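Local structure of alkylhalidase CmlS (Streptomyces venezuelae, 3I3L) at residues 90-100 / 221-231. The protein is a flavin-dependent halogenase of chloramphenicol biosynthesis that holds its FAD through a covalent bond to an aspartate. Numbering follows the deposited sequence.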
ATOM      1  N   LYS A  90      12.006 -15.891  -1.354  1.00 36.85           N
ATOM      2  CA  LYS A  90      12.273 -14.513  -1.808  1.00 39.55           C
ATOM      3  C   LYS A  90      11.432 -14.111  -3.022  1.00 40.05           C
ATOM      4  O   LYS A  90      11.280 -14.879  -3.978  1.00 39.03           O
ATOM      5  CB  LYS A  90      13.759 -14.229  -2.059  1.00 40.53           C
ATOM      6  CG  LYS A  90      14.571 -14.305  -0.748  1.00 47.01           C
ATOM      7  CD  LYS A  90      15.499 -13.100  -0.507  1.00 52.49           C
ATOM      8  CE  LYS A  90      15.368 -12.526   0.982  1.00 51.94           C
ATOM      9  NZ  LYS A  90      15.446 -13.587   2.053  1.00 51.96           N
ATOM     10  N   LYS A  91      10.894 -12.897  -2.968  1.00 39.10           N
ATOM     11  CA  LYS A  91      10.038 -12.402  -4.065  1.00 40.34           C
ATOM     12  C   LYS A  91      10.713 -11.261  -4.783  1.00 38.70           C
ATOM     13  O   LYS A  91      10.928 -10.230  -4.180  1.00 39.77           O
ATOM     14  CB  LYS A  91       8.653 -11.936  -3.526  1.00 40.47           C
ATOM     15  CG  LYS A  91       7.952 -10.964  -4.484  1.00 38.33           C
ATOM     16  CD  LYS A  91       6.509 -10.927  -4.257  1.00 36.15           C
ATOM     17  CE  LYS A  91       6.134  -9.845  -3.385  1.00 37.09           C
ATOM     18  NZ  LYS A  91       4.816  -9.153  -3.901  1.00 34.11           N
ATOM     19  N   PRO A  92      11.029 -11.445  -6.071  1.00 38.31           N
ATOM     20  CA  PRO A  92      11.763 -10.423  -6.864  1.00 38.11           C
ATOM     21  C   PRO A  92      10.878  -9.320  -7.396  1.00 37.77           C
ATOM     22  O   PRO A  92      11.333  -8.186  -7.677  1.00 36.55           O
ATOM     23  CB  PRO A  92      12.314 -11.229  -8.059  1.00 37.38           C
ATOM     24  CG  PRO A  92      11.436 -12.504  -8.118  1.00 38.39           C
ATOM     25  CD  PRO A  92      10.665 -12.654  -6.862  1.00 36.12           C
ATOM     26  N   SER A  93       9.599  -9.650  -7.542  1.00 37.91           N
ATOM     27  CA  SER A  93       8.676  -8.862  -8.355  1.00 36.51           C
ATOM     28  C   SER A  93       7.232  -9.360  -8.250  1.00 35.58           C
ATOM     29  O   SER A  93       6.929 -10.286  -7.507  1.00 35.22           O
ATOM     30  CB  SER A  93       9.075  -9.017  -9.804  1.00 35.35           C
ATOM     31  OG  SER A  93       9.056 -10.397 -10.140  1.00 34.76           O
ATOM     32  N   ALA A  94       6.352  -8.720  -9.006  1.00 33.52           N
ATOM     33  CA  ALA A  94       5.009  -9.241  -9.212  1.00 31.77           C
ATOM     34  C   ALA A  94       4.797  -9.348 -10.723  1.00 30.74           C
ATOM     35  O   ALA A  94       5.120  -8.415 -11.480  1.00 30.52           O
ATOM     36  CB  ALA A  94       4.007  -8.327  -8.561  1.00 27.86           C
ATOM     37  N   THR A  95       4.269 -10.475 -11.158  1.00 30.36           N
ATOM     38  CA  THR A  95       3.965 -10.661 -12.571  1.00 29.94           C
ATOM     39  C   THR A  95       2.451 -10.731 -12.843  1.00 30.56           C
ATOM     40  O   THR A  95       1.696 -11.364 -12.099  1.00 30.37           O
ATOM     41  CB  THR A  95       4.745 -11.861 -13.157  1.00 30.10           C
ATOM     42  OG1 THR A  95       6.166 -11.576 -13.068  1.00 25.88           O
ATOM     43  CG2 THR A  95       4.399 -12.089 -14.647  1.00 26.09           C
ATOM     44  N   PHE A  96       2.030 -10.080 -13.917  1.00 29.80           N
ATOM     45  CA  PHE A  96       0.620  -9.919 -14.249  1.00 31.29           C
ATOM     46  C   PHE A  96       0.294 -10.468 -15.626  1.00 32.71           C
ATOM     47  O   PHE A  96       0.968 -10.120 -16.616  1.00 34.83           O
ATOM     48  CB  PHE A  96       0.253  -8.438 -14.177  1.00 30.30           C
ATOM     49  CG  PHE A  96       0.296  -7.896 -12.804  1.00 31.87           C
ATOM     50  CD1 PHE A  96      -0.835  -7.874 -12.013  1.00 34.84           C
ATOM     51  CD2 PHE A  96       1.478  -7.466 -12.269  1.00 37.54           C
ATOM     52  CE1 PHE A  96      -0.797  -7.417 -10.721  1.00 34.55           C
ATOM     53  CE2 PHE A  96       1.531  -6.995 -10.945  1.00 39.20           C
ATOM     54  CZ  PHE A  96       0.388  -6.959 -10.178  1.00 34.62           C
ATOM     55  N   LEU A  97      -0.715 -11.344 -15.695  1.00 32.76           N
ATOM     56  CA  LEU A  97      -1.240 -11.780 -17.007  1.00 32.79           C
ATOM     57  C   LEU A  97      -2.579 -11.129 -17.143  1.00 31.01           C
ATOM     58  O   LEU A  97      -3.553 -11.634 -16.603  1.00 31.00           O
ATOM     59  CB  LEU A  97      -1.339 -13.308 -17.132  1.00 33.17           C
ATOM     60  CG  LEU A  97      -0.066 -14.048 -16.682  1.00 36.70           C
ATOM     61  CD1 LEU A  97      -0.148 -15.532 -17.030  1.00 41.28           C
ATOM     62  CD2 LEU A  97       1.184 -13.443 -17.275  1.00 39.67           C
ATOM     63  N   TRP A  98      -2.604  -9.987 -17.838  1.00 29.46           N
ATOM     64  CA  TRP A  98      -3.629  -8.965 -17.606  1.00 29.89           C
ATOM     65  C   TRP A  98      -4.442  -8.638 -18.842  1.00 31.03           C
ATOM     66  O   TRP A  98      -4.018  -7.860 -19.700  1.00 28.82           O
ATOM     67  CB  TRP A  98      -2.979  -7.665 -17.031  1.00 30.64           C
ATOM     68  CG  TRP A  98      -3.980  -6.891 -16.229  1.00 28.97           C
ATOM     69  CD1 TRP A  98      -4.533  -5.697 -16.553  1.00 29.60           C
ATOM     70  CD2 TRP A  98      -4.557  -7.286 -14.989  1.00 25.53           C
ATOM     71  NE1 TRP A  98      -5.426  -5.311 -15.583  1.00 30.16           N
ATOM     72  CE2 TRP A  98      -5.477  -6.290 -14.622  1.00 27.44           C
ATOM     73  CE3 TRP A  98      -4.390  -8.395 -14.155  1.00 26.84           C
ATOM     74  CZ2 TRP A  98      -6.240  -6.362 -13.452  1.00 26.23           C
ATOM     75  CZ3 TRP A  98      -5.168  -8.480 -12.998  1.00 27.70           C
ATOM     76  CH2 TRP A  98      -6.067  -7.452 -12.652  1.00 27.32           C
ATOM     77  N   GLY A  99      -5.621  -9.243 -18.924  1.00 31.75           N
ATOM     78  CA  GLY A  99      -6.397  -9.200 -20.145  1.00 33.67           C
ATOM     79  C   GLY A  99      -6.134 -10.441 -20.955  1.00 35.78           C
ATOM     80  O   GLY A  99      -5.287 -11.279 -20.554  1.00 35.99           O
ATOM     81  N   GLN A 100      -6.852 -10.597 -22.080  1.00 35.63           N
ATOM     82  CA  GLN A 100      -6.668 -11.810 -22.907  1.00 35.93           C
ATOM     83  C   GLN A 100      -5.739 -11.482 -24.044  1.00 35.96           C
ATOM     84  O   GLN A 100      -5.723 -10.338 -24.521  1.00 35.66           O
ATOM     85  CB  GLN A 100      -8.022 -12.347 -23.413  1.00 36.39           C
ATOM     86  CG  GLN A 100      -8.955 -12.850 -22.265  1.00 36.18           C
ATOM     87  CD  GLN A 100      -8.360 -14.035 -21.514  1.00 38.54           C
ATOM     88  OE1 GLN A 100      -7.879 -15.000 -22.127  1.00 41.48           O
ATOM     89  NE2 GLN A 100      -8.342 -13.952 -20.180  1.00 35.03           N
ATOM     90  N   ASP A 221      14.770 -14.920 -13.755  1.00 42.99           N
ATOM     91  CA  ASP A 221      14.293 -13.795 -12.966  1.00 42.02           C
ATOM     92  C   ASP A 221      12.835 -13.984 -12.446  1.00 41.53           C
ATOM     93  O   ASP A 221      12.426 -13.349 -11.465  1.00 41.83           O
ATOM     94  CB  ASP A 221      14.443 -12.503 -13.791  1.00 42.50           C
ATOM     95  CG  ASP A 221      15.938 -12.037 -13.928  1.00 45.11           C
ATOM     96  OD1 ASP A 221      16.789 -12.451 -13.124  1.00 41.81           O
ATOM     97  OD2 ASP A 221      16.248 -11.245 -14.854  1.00 49.29           O
ATOM     98  N   LEU A 222      12.059 -14.847 -13.109  1.00 40.22           N
ATOM     99  CA  LEU A 222      10.644 -15.113 -12.730  1.00 40.04           C
ATOM    100  C   LEU A 222      10.435 -15.859 -11.385  1.00 39.52           C
ATOM    101  O   LEU A 222       9.321 -15.872 -10.820  1.00 39.92           O
ATOM    102  CB  LEU A 222       9.896 -15.826 -13.884  1.00 38.69           C
ATOM    103  CG  LEU A 222       9.502 -14.919 -15.072  1.00 39.54           C
ATOM    104  CD1 LEU A 222       8.988 -15.724 -16.217  1.00 40.78           C
ATOM    105  CD2 LEU A 222       8.441 -13.924 -14.661  1.00 37.81           C
ATOM    106  N   LYS A 223      11.499 -16.453 -10.847  1.00 38.79           N
ATOM    107  CA  LYS A 223      11.364 -17.342  -9.709  1.00 39.78           C
ATOM    108  C   LYS A 223      10.909 -16.574  -8.436  1.00 40.80           C
ATOM    109  O   LYS A 223      11.500 -15.530  -8.058  1.00 39.40           O
ATOM    110  CB  LYS A 223      12.677 -18.051  -9.426  1.00 42.34           C
ATOM    111  CG  LYS A 223      12.522 -19.265  -8.480  1.00 47.02           C
ATOM    112  CD  LYS A 223      12.062 -18.882  -7.057  1.00 53.27           C
ATOM    113  CE  LYS A 223      11.857 -20.094  -6.100  1.00 55.57           C
ATOM    114  NZ  LYS A 223      13.043 -21.063  -6.230  1.00 54.20           N
ATOM    115  N   GLY A 224       9.875 -17.094  -7.778  1.00 38.29           N
ATOM    116  CA  GLY A 224       9.330 -16.417  -6.644  1.00 38.58           C
ATOM    117  C   GLY A 224       8.369 -15.264  -6.913  1.00 37.80           C
ATOM    118  O   GLY A 224       7.918 -14.595  -5.954  1.00 39.04           O
ATOM    119  N   THR A 225       8.039 -15.005  -8.180  1.00 37.69           N
ATOM    120  CA  THR A 225       7.193 -13.857  -8.503  1.00 35.32           C
ATOM    121  C   THR A 225       5.772 -14.172  -8.121  1.00 34.89           C
ATOM    122  O   THR A 225       5.366 -15.307  -8.203  1.00 34.45           O
ATOM    123  CB  THR A 225       7.273 -13.505 -10.030  1.00 36.66           C
ATOM    124  OG1 THR A 225       6.686 -12.228 -10.268  1.00 34.28           O
ATOM    125  CG2 THR A 225       6.564 -14.547 -10.897  1.00 34.37           C
ATOM    126  N   THR A 226       5.006 -13.144  -7.752  1.00 35.47           N
ATOM    127  CA  THR A 226       3.553 -13.269  -7.504  1.00 34.59           C
ATOM    128  C   THR A 226       2.757 -13.123  -8.805  1.00 35.14           C
ATOM    129  O   THR A 226       2.834 -12.053  -9.455  1.00 36.37           O
ATOM    130  CB  THR A 226       3.033 -12.205  -6.481  1.00 36.48           C
ATOM    131  OG1 THR A 226       3.605 -12.450  -5.184  1.00 36.84           O
ATOM    132  CG2 THR A 226       1.426 -12.193  -6.345  1.00 32.44           C
ATOM    133  N   TYR A 227       1.953 -14.150  -9.167  1.00 33.03           N
ATOM    134  CA  TYR A 227       1.174 -14.112 -10.425  1.00 31.56           C
ATOM    135  C   TYR A 227      -0.252 -13.656 -10.178  1.00 31.93           C
ATOM    136  O   TYR A 227      -0.924 -14.158  -9.263  1.00 30.67           O
ATOM    137  CB  TYR A 227       1.121 -15.469 -11.073  1.00 32.76           C
ATOM    138  CG  TYR A 227       2.430 -15.930 -11.621  1.00 33.73           C
ATOM    139  CD1 TYR A 227       2.886 -15.437 -12.837  1.00 33.88           C
ATOM    140  CD2 TYR A 227       3.221 -16.872 -10.921  1.00 34.49           C
ATOM    141  CE1 TYR A 227       4.085 -15.851 -13.356  1.00 36.38           C
ATOM    142  CE2 TYR A 227       4.399 -17.326 -11.446  1.00 35.49           C
ATOM    143  CZ  TYR A 227       4.833 -16.803 -12.671  1.00 40.29           C
ATOM    144  OH  TYR A 227       6.025 -17.193 -13.213  1.00 42.26           O
ATOM    145  N   SER A 228      -0.699 -12.659 -10.958  1.00 31.49           N
ATOM    146  CA  SER A 228      -2.119 -12.246 -10.955  1.00 30.36           C
ATOM    147  C   SER A 228      -2.629 -12.397 -12.380  1.00 29.11           C
ATOM    148  O   SER A 228      -2.018 -11.908 -13.318  1.00 29.71           O
ATOM    149  CB  SER A 228      -2.327 -10.807 -10.494  1.00 29.65           C
ATOM    150  OG  SER A 228      -1.704 -10.535  -9.246  1.00 30.15           O
ATOM    151  N   ILE A 229      -3.751 -13.090 -12.533  1.00 28.87           N
ATOM    152  CA  ILE A 229      -4.163 -13.603 -13.848  1.00 27.50           C
ATOM    153  C   ILE A 229      -5.647 -13.432 -14.026  1.00 27.83           C
ATOM    154  O   ILE A 229      -6.444 -13.909 -13.227  1.00 26.97           O
ATOM    155  CB  ILE A 229      -3.824 -15.087 -13.984  1.00 29.01           C
ATOM    156  CG1 ILE A 229      -2.340 -15.308 -13.664  1.00 25.97           C
ATOM    157  CG2 ILE A 229      -4.261 -15.650 -15.369  1.00 26.16           C
ATOM    158  CD1 ILE A 229      -1.837 -16.767 -13.850  1.00 26.23           C
ATOM    159  N   THR A 230      -6.005 -12.643 -15.023  1.00 27.37           N
ATOM    160  CA  THR A 230      -7.391 -12.341 -15.280  1.00 27.58           C
ATOM    161  C   THR A 230      -8.088 -13.517 -16.010  1.00 28.04           C
ATOM    162  O   THR A 230      -7.477 -14.195 -16.820  1.00 26.40           O
ATOM    163  CB  THR A 230      -7.572 -11.061 -16.074  1.00 28.79           C
ATOM    164  OG1 THR A 230      -7.025 -11.213 -17.398  1.00 27.54           O
ATOM    165  CG2 THR A 230      -6.887  -9.881 -15.347  1.00 25.64           C
ATOM    166  N   PHE A 231      -9.362 -13.714 -15.698  1.00 28.11           N
ATOM    167  CA  PHE A 231     -10.284 -14.572 -16.481  1.00 28.20           C
ATOM    168  C   PHE A 231     -11.672 -13.895 -16.452  1.00 28.48           C
ATOM    169  O   PHE A 231     -11.818 -12.751 -15.949  1.00 26.28           O
ATOM    170  CB  PHE A 231     -10.322 -15.995 -15.899  1.00 27.51           C
ATOM    171  CG  PHE A 231     -11.027 -16.100 -14.540  1.00 27.69           C
ATOM    172  CD1 PHE A 231     -12.254 -16.742 -14.431  1.00 26.77           C
ATOM    173  CD2 PHE A 231     -10.404 -15.647 -13.357  1.00 27.93           C
ATOM    174  CE1 PHE A 231     -12.876 -16.876 -13.187  1.00 26.44           C
ATOM    175  CE2 PHE A 231     -11.019 -15.775 -12.089  1.00 24.51           C
ATOM    176  CZ  PHE A 231     -12.265 -16.357 -12.017  1.00 25.90           C
TER
HETATM  177  O   HOH W   1      13.402 -16.467  -5.643  1.00 46.40           O
HETATM  178  O   HOH W   2      10.962 -11.026 -11.573  1.00 38.73           O
HETATM  179  O   HOH W   3      -5.528 -13.646 -18.295  1.00 30.06           O
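Thr-95 and Thr-225 meet through their hydroxyls, OG1 to OG1 at 2.9 Å, just where strands 93-97 and 226-231 begin to run parallel; Thr-95 OG1 also hydrogen-bonds Thr-106 of strand 105-108. With chi1 at -167°, Thr-225 turns OG1 away from its own backbone N and into reach of this partner, while its CG2 lies over one face of the Tyr-227 ring. Leu-97 N donates to Ser-228 O (2.8 Å). Leu-97 and Ile-229 run alongside each other, CD1 to CD1 at 3.8 Å, on the face that also carries Thr-95 and Tyr-227; Phe-96 CD1 rests against Ser-228 CB on the reverse. At the far end Thr-230 OG1, lodged between its backbone N and carbonyl carbon (chi1 66°), accepts from Gly-99 N at 2.9 Å and also hydrogen-bonds the Glu-385 carboxylate. Its CG2 sits over the Trp-98 six-membered ring, though modelled too close for the spacing to be trusted. A valine here would probably leave the Gly-99 amide and Glu-385 without their hydroxyl partner. Lys-91 and Thr-226 both bond Ser-65, an FAD-binding residue. The pair forms the parallel step of a mixed sheet, flanked by antiparallel strands 105-108 and 234-240, with helix 352-382 packed against Trp-98 and Thr-230.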